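Local coordinates for DNA mimic protein DMP12 (Neisseria meningitidis MC58, PDB 3W1O) that acts as a DNA mimic, binding the histone-like protein HU at its DNA-binding sites and so partially preventing HU from binding DNA, at residues V16-S19 and E23-D26; L56-E59 and W64-G67; S79-K84 and Y107-E112. All blocks are in the same frame, centred on the assembly; numbering follows the deposited sequence.

Three contacts follow one another along the chain of this small monomer, and together they illustrate how a loop, a turn and a pair of helices are fastened round a single antiparallel sheet. Interactions 1 and 2 lie on opposite sides of the chain's centre, with their own centres about 26 Å apart. Interaction 3 lies about 18 Å, centre to centre, from each of the others. It touches interaction 2 directly, where Val57 CG2 packs on Val83 CG1 at 4.3 Å, whereas interaction 1 stays about 7 Å from interaction 3 at the nearest atoms. A bound magnesium ion lies about 11 Å from the side chain of Ala108 and about 13 Å from that of Ile18.

Interaction 1 (V16-S19 and E23-D26); sequences VSIS and EMID
Ile18 and Met24 bring a loop against the first turn of the helix it leads into, within an approach of 5.9 Å between Ile18 CA and Met24 CA. From Val16 to Ile18 the chain is nearly extended, and it bends at Ser19. Val16 leans on Trp27, one turn beyond Glu23. Ile18, which also touches Trp27, turns toward the helix and carries the contact. With CG1 beside the backbone N (chi1 -72°), its CG2 methyl is thrown opposite that nitrogen and rests 3.5 Å from Glu23 CB. The same CG2 sits 3.6 Å from Met24 N, so the methyl presses on the helix backbone as well as on a side chain. The backbone of Ile18 joins in too: its O lies 3.4 Å from Met24 CG and 3.8 Å from Met24 SD, a van der Waals approach without a hydrogen bond. Met24 SD also nears Ser19, 4.3 Å from Ser19 O. Beyond CG, Glu23 runs out extended, and its OE1 comes close to OE1 of Glu20; two neighbouring carboxylates of this kind would be consistent with the DNA-like electrostatic surface of the protein. Met24 further touches Ile116 of strand 115-118. The arrangement is that of a strand-to-helix connection, here between strand 7-10 and helix 21-30, whose last residues lie against the helix start through van der Waals contacts at the surface.

Interaction 2 (L56-E59 and W64-G67); sequences LVSE and WLFG
The indole of Trp64 is the flat group here, and the carbonyl of the same residue reaches Ser58, with Trp64 O 3.9 Å from Ser58 CB. Round the indole, Trp54 and Trp73 each meet it edge-to-face, while the ring of Phe117 meets it with the planes inclined by about 35°. The ring thus belongs to an aromatic cluster, and toward Ser58 it is the backbone carbonyl of Trp64, not its indole, that makes the contact. Trp64 O serves a second purpose, accepting from Gly67 N at 3.0 Å to close a type I beta turn over 64-67. Next in that turn, Leu65 extends CD2 to the helix, where it lies 3.9 Å from both Ser58 CB and Ser58 OG. The serine hydroxyl occupies the crowded position between its own N and carbonyl carbon (chi1 85°), which carries OG back along the helix to a hydrogen bond with Arg55 O; this buried polar atom is therefore satisfied while a methyl covers it. The turn sits beside helix 53-61, and through the indole of Trp64 it joins Trp54 of that helix, Trp73 of strand 72-75 and Phe117 of strand 115-118, while Glu59 forms a salt bridge to Lys86 of helix 77-88.

Interaction 3 (S79-K84 and Y107-E112); sequences SILAVK and YAIKNE
Ile80 and Ile109 meet between helices 77-88 and 96-111, a roughly antiparallel pair; the axes of 79-84 and 107-111 approach to 10.3 Å, with 145° between their N-to-C directions. The two isoleucines lie alongside each other, pointing opposite ways, so the CG2 branch of Ile80 meets the far end of Ile109, with Ile80 CG2 3.6 Å from Ile109 CD1. Leu81 lies across Ile109 at about a right angle, placing its branch point against the same methyl: Leu81 CG is 3.7 Å from Ile109 CD1. A bend at the second torsion of Ile109 (chi2 -53°) folds CD1 into this position, where one methyl is shared by two neighbours of the opposing helix. On the inner side Ile80 uses its other branch, CD1 approaching Ala108 CB at 4.1 Å. Both of these residues also touch Val115, so the helix pair rests on strand 115-118 of the antiparallel sheet; Leu81, by contrast, lies at the exposed margin. Helix 96-111 finishes just beyond the contact in a Schellman motif, with Glu112 at positive phi. In that last turn Tyr107 O accepts twice from Asn111, from N at 2.8 Å and from ND2 at 3.2 Å. The side-chain bond is appreciably bent, with an N-H...O angle of 142°, and the same ND2 of Asn111 lies 3.3 Å above the plane of the Tyr107 ring, over its centre.

Interaction 1 (V16-S19 and E23-D26)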
# COMPACT_ATOMS: atom_id res chain seq x y z
N VAL A 16 -14.15 -1.11 -11.14
CA VAL A 16 -14.67 -1.81 -9.98
C VAL A 16 -15.04 -0.70 -9.00
O VAL A 16 -14.19 0.11 -8.59
CB VAL A 16 -13.58 -2.70 -9.32
CG1 VAL A 16 -14.10 -3.31 -8.04
CG2 VAL A 16 -13.10 -3.81 -10.27
N SER A 17 -16.32 -0.65 -8.68
CA SER A 17 -16.79 0.13 -7.57
C SER A 17 -17.57 -0.83 -6.68
O SER A 17 -18.58 -1.44 -7.05
CB SER A 17 -17.58 1.37 -8.00
OG SER A 17 -16.67 2.38 -8.48
N ILE A 18 -16.98 -1.03 -5.52
CA ILE A 18 -17.53 -1.83 -4.48
C ILE A 18 -17.43 -0.82 -3.35
O ILE A 18 -16.35 -0.31 -3.12
CB ILE A 18 -16.58 -3.00 -4.20
CG1 ILE A 18 -16.66 -4.00 -5.36
CG2 ILE A 18 -16.92 -3.68 -2.90
CD1 ILE A 18 -15.70 -5.17 -5.23
N SER A 19 -18.54 -0.46 -2.72
CA SER A 19 -18.43 0.51 -1.66
C SER A 19 -18.41 -0.11 -0.26
O SER A 19 -17.87 0.49 0.67
CB SER A 19 -19.50 1.58 -1.81
OG SER A 19 -20.73 0.98 -1.64
N GLU A 23 -16.49 -5.94 1.77
CA GLU A 23 -16.51 -6.40 0.38
C GLU A 23 -15.29 -5.92 -0.44
O GLU A 23 -14.86 -6.66 -1.34
CB GLU A 23 -17.78 -5.96 -0.32
CG GLU A 23 -18.98 -6.76 0.08
CD GLU A 23 -20.23 -6.33 -0.69
OE1 GLU A 23 -21.26 -6.05 -0.03
OE2 GLU A 23 -20.18 -6.28 -1.94
N MET A 24 -14.76 -4.72 -0.17
CA MET A 24 -13.54 -4.24 -0.87
C MET A 24 -12.36 -5.10 -0.44
O MET A 24 -11.50 -5.46 -1.25
CB MET A 24 -13.17 -2.78 -0.52
CG MET A 24 -14.11 -1.76 -1.01
SD MET A 24 -13.75 -0.08 -0.35
CE MET A 24 -12.34 0.41 -1.40
N ILE A 25 -12.29 -5.40 0.85
CA ILE A 25 -11.18 -6.24 1.37
C ILE A 25 -11.27 -7.64 0.75
O ILE A 25 -10.26 -8.20 0.32
CB ILE A 25 -11.21 -6.38 2.91
CG1 ILE A 25 -11.12 -5.00 3.58
CG2 ILE A 25 -10.05 -7.29 3.42
CD1 ILE A 25 -9.81 -4.25 3.26
N ASP A 26 -12.49 -8.19 0.72
CA ASP A 26 -12.72 -9.48 0.09
C ASP A 26 -12.27 -9.44 -1.37
O ASP A 26 -11.58 -10.33 -1.80
CB ASP A 26 -14.18 -9.87 0.16
CG ASP A 26 -14.67 -10.16 1.58
OD1 ASP A 26 -13.85 -10.41 2.51
OD2 ASP A 26 -15.91 -10.13 1.74

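Interaction 2 (L56-E59 and W64-G67)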
# COMPACT_ATOMS: atom_id res chain seq x y z
N LEU A 56 9.66 5.15 6.62
CA LEU A 56 9.51 6.13 5.57
C LEU A 56 8.06 6.45 5.35
O LEU A 56 7.71 7.62 5.18
CB LEU A 56 10.12 5.61 4.27
CG LEU A 56 10.99 6.39 3.31
CD1 LEU A 56 12.00 7.36 3.98
CD2 LEU A 56 11.74 5.35 2.50
N VAL A 57 7.21 5.41 5.29
CA VAL A 57 5.78 5.58 5.14
C VAL A 57 5.22 6.36 6.33
O VAL A 57 4.45 7.31 6.16
CB VAL A 57 5.04 4.24 5.00
CG1 VAL A 57 3.56 4.50 4.90
CG2 VAL A 57 5.50 3.51 3.73
N SER A 58 5.70 6.02 7.53
CA SER A 58 5.20 6.62 8.76
C SER A 58 5.48 8.13 8.82
O SER A 58 4.79 8.87 9.54
CB SER A 58 5.88 5.94 9.94
OG SER A 58 7.15 6.60 10.16
N GLU A 59 6.49 8.59 8.09
CA GLU A 59 6.80 10.03 8.04
C GLU A 59 5.65 10.84 7.48
O GLU A 59 5.51 12.00 7.84
CB GLU A 59 8.04 10.28 7.20
CG GLU A 59 9.33 9.88 7.89
CD GLU A 59 10.58 10.21 7.06
OE1 GLU A 59 10.56 11.11 6.18
OE2 GLU A 59 11.60 9.54 7.31
N TRP A 64 2.31 3.00 11.70
CA TRP A 64 3.36 1.99 11.45
C TRP A 64 4.76 2.47 11.84
O TRP A 64 5.74 2.19 11.14
CB TRP A 64 3.36 1.60 10.00
CG TRP A 64 2.12 0.83 9.59
CD1 TRP A 64 0.97 0.64 10.28
CD2 TRP A 64 1.94 0.20 8.34
NE1 TRP A 64 0.09 -0.13 9.54
CE2 TRP A 64 0.67 -0.39 8.33
CE3 TRP A 64 2.77 0.06 7.21
CZ2 TRP A 64 0.17 -1.11 7.24
CZ3 TRP A 64 2.29 -0.66 6.12
CH2 TRP A 64 0.99 -1.22 6.14
N LEU A 65 4.84 3.24 12.92
CA LEU A 65 6.14 3.71 13.40
C LEU A 65 7.04 2.50 13.71
O LEU A 65 8.26 2.56 13.54
CB LEU A 65 5.95 4.55 14.68
CG LEU A 65 4.91 5.70 14.58
CD1 LEU A 65 4.48 6.21 15.99
CD2 LEU A 65 5.34 6.84 13.66
N PHE A 66 6.40 1.42 14.16
CA PHE A 66 7.12 0.16 14.42
C PHE A 66 6.74 -0.94 13.45
O PHE A 66 6.86 -2.13 13.77
CB PHE A 66 6.90 -0.29 15.85
CG PHE A 66 7.46 0.68 16.87
CD1 PHE A 66 8.84 0.90 16.97
CD2 PHE A 66 6.60 1.42 17.69
CE1 PHE A 66 9.35 1.83 17.89
CE2 PHE A 66 7.09 2.33 18.62
CZ PHE A 66 8.47 2.55 18.71
N GLY A 67 6.28 -0.54 12.28
CA GLY A 67 5.86 -1.48 11.28
C GLY A 67 4.38 -1.76 11.34
O GLY A 67 3.68 -1.28 12.21

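Interaction 3 (S79-K84 and Y107-E112)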
# COMPACT_ATOMS: atom_id res chain seq x y z
N SER A 79 -1.84 12.29 0.76
CA SER A 79 -0.89 11.39 1.39
C SER A 79 -0.32 10.39 0.36
O SER A 79 0.87 10.02 0.47
CB SER A 79 -1.58 10.65 2.53
OG SER A 79 -1.87 11.55 3.61
N ILE A 80 -1.14 9.96 -0.59
CA ILE A 80 -0.67 9.05 -1.67
C ILE A 80 0.53 9.67 -2.40
O ILE A 80 1.56 9.01 -2.60
CB ILE A 80 -1.79 8.66 -2.66
CG1 ILE A 80 -2.83 7.75 -1.98
CG2 ILE A 80 -1.24 7.89 -3.91
CD1 ILE A 80 -4.16 7.65 -2.76
N LEU A 81 0.38 10.93 -2.78
CA LEU A 81 1.44 11.63 -3.49
C LEU A 81 2.64 11.79 -2.61
O LEU A 81 3.75 11.62 -3.07
CB LEU A 81 0.96 13.01 -3.97
CG LEU A 81 0.02 12.93 -5.15
CD1 LEU A 81 -0.75 14.24 -5.34
CD2 LEU A 81 0.80 12.54 -6.42
N ALA A 82 2.43 12.17 -1.35
CA ALA A 82 3.54 12.37 -0.40
C ALA A 82 4.32 11.05 -0.15
O ALA A 82 5.54 11.06 -0.09
CB ALA A 82 3.02 12.91 0.91
N VAL A 83 3.61 9.94 0.02
CA VAL A 83 4.29 8.65 0.24
C VAL A 83 5.01 8.25 -1.03
O VAL A 83 6.18 7.78 -0.98
CB VAL A 83 3.29 7.54 0.67
CG1 VAL A 83 3.99 6.14 0.70
CG2 VAL A 83 2.79 7.86 2.10
N LYS A 84 4.36 8.46 -2.17
CA LYS A 84 4.97 8.11 -3.45
C LYS A 84 6.30 8.83 -3.65
O LYS A 84 7.28 8.23 -4.10
CB LYS A 84 4.04 8.39 -4.60
CG LYS A 84 4.67 8.06 -5.93
CD LYS A 84 3.64 8.00 -7.00
CE LYS A 84 3.04 9.37 -7.27
NZ LYS A 84 4.04 10.28 -7.90
N TYR A 107 -1.44 4.31 -9.73
CA TYR A 107 -2.68 3.90 -10.31
C TYR A 107 -3.82 4.65 -9.58
O TYR A 107 -4.84 5.04 -10.20
CB TYR A 107 -2.89 2.40 -10.11
CG TYR A 107 -4.07 1.81 -10.82
CD1 TYR A 107 -3.92 1.09 -12.00
CD2 TYR A 107 -5.36 1.94 -10.29
CE1 TYR A 107 -5.03 0.50 -12.66
CE2 TYR A 107 -6.46 1.39 -10.97
CZ TYR A 107 -6.29 0.67 -12.11
OH TYR A 107 -7.39 0.14 -12.72
N ALA A 108 -3.69 4.78 -8.28
CA ALA A 108 -4.76 5.37 -7.47
C ALA A 108 -4.84 6.84 -7.80
O ALA A 108 -5.92 7.41 -7.82
CB ALA A 108 -4.48 5.20 -5.98
N ILE A 109 -3.68 7.46 -8.00
CA ILE A 109 -3.67 8.87 -8.44
C ILE A 109 -4.36 8.97 -9.77
O ILE A 109 -5.29 9.78 -9.93
CB ILE A 109 -2.27 9.48 -8.54
CG1 ILE A 109 -1.64 9.63 -7.16
CG2 ILE A 109 -2.32 10.86 -9.22
CD1 ILE A 109 -2.53 10.39 -6.18
N LYS A 110 -3.93 8.14 -10.73
CA LYS A 110 -4.49 8.22 -12.07
C LYS A 110 -5.98 7.90 -12.15
O LYS A 110 -6.70 8.46 -12.99
CB LYS A 110 -3.76 7.28 -13.03
CG LYS A 110 -4.26 7.36 -14.52
CD LYS A 110 -4.45 8.84 -14.99
CE LYS A 110 -4.64 8.95 -16.52
NZ LYS A 110 -6.06 8.73 -16.95
N ASN A 111 -6.45 7.01 -11.29
CA ASN A 111 -7.82 6.56 -11.40
C ASN A 111 -8.72 7.01 -10.24
O ASN A 111 -9.80 6.47 -10.08
CB ASN A 111 -7.85 5.03 -11.58
CG ASN A 111 -7.30 4.62 -12.93
OD1 ASN A 111 -7.95 4.82 -13.96
ND2 ASN A 111 -6.07 4.09 -12.95
N GLU A 112 -8.22 7.95 -9.46
CA GLU A 112 -8.92 8.63 -8.37
C GLU A 112 -9.49 7.64 -7.36
O GLU A 112 -10.70 7.57 -7.14
CB GLU A 112 -10.02 9.52 -8.97
CG GLU A 112 -9.42 10.69 -9.77
CD GLU A 112 -10.17 10.95 -11.08
OE1 GLU A 112 -10.63 9.97 -11.74
OE2 GLU A 112 -10.30 12.12 -11.48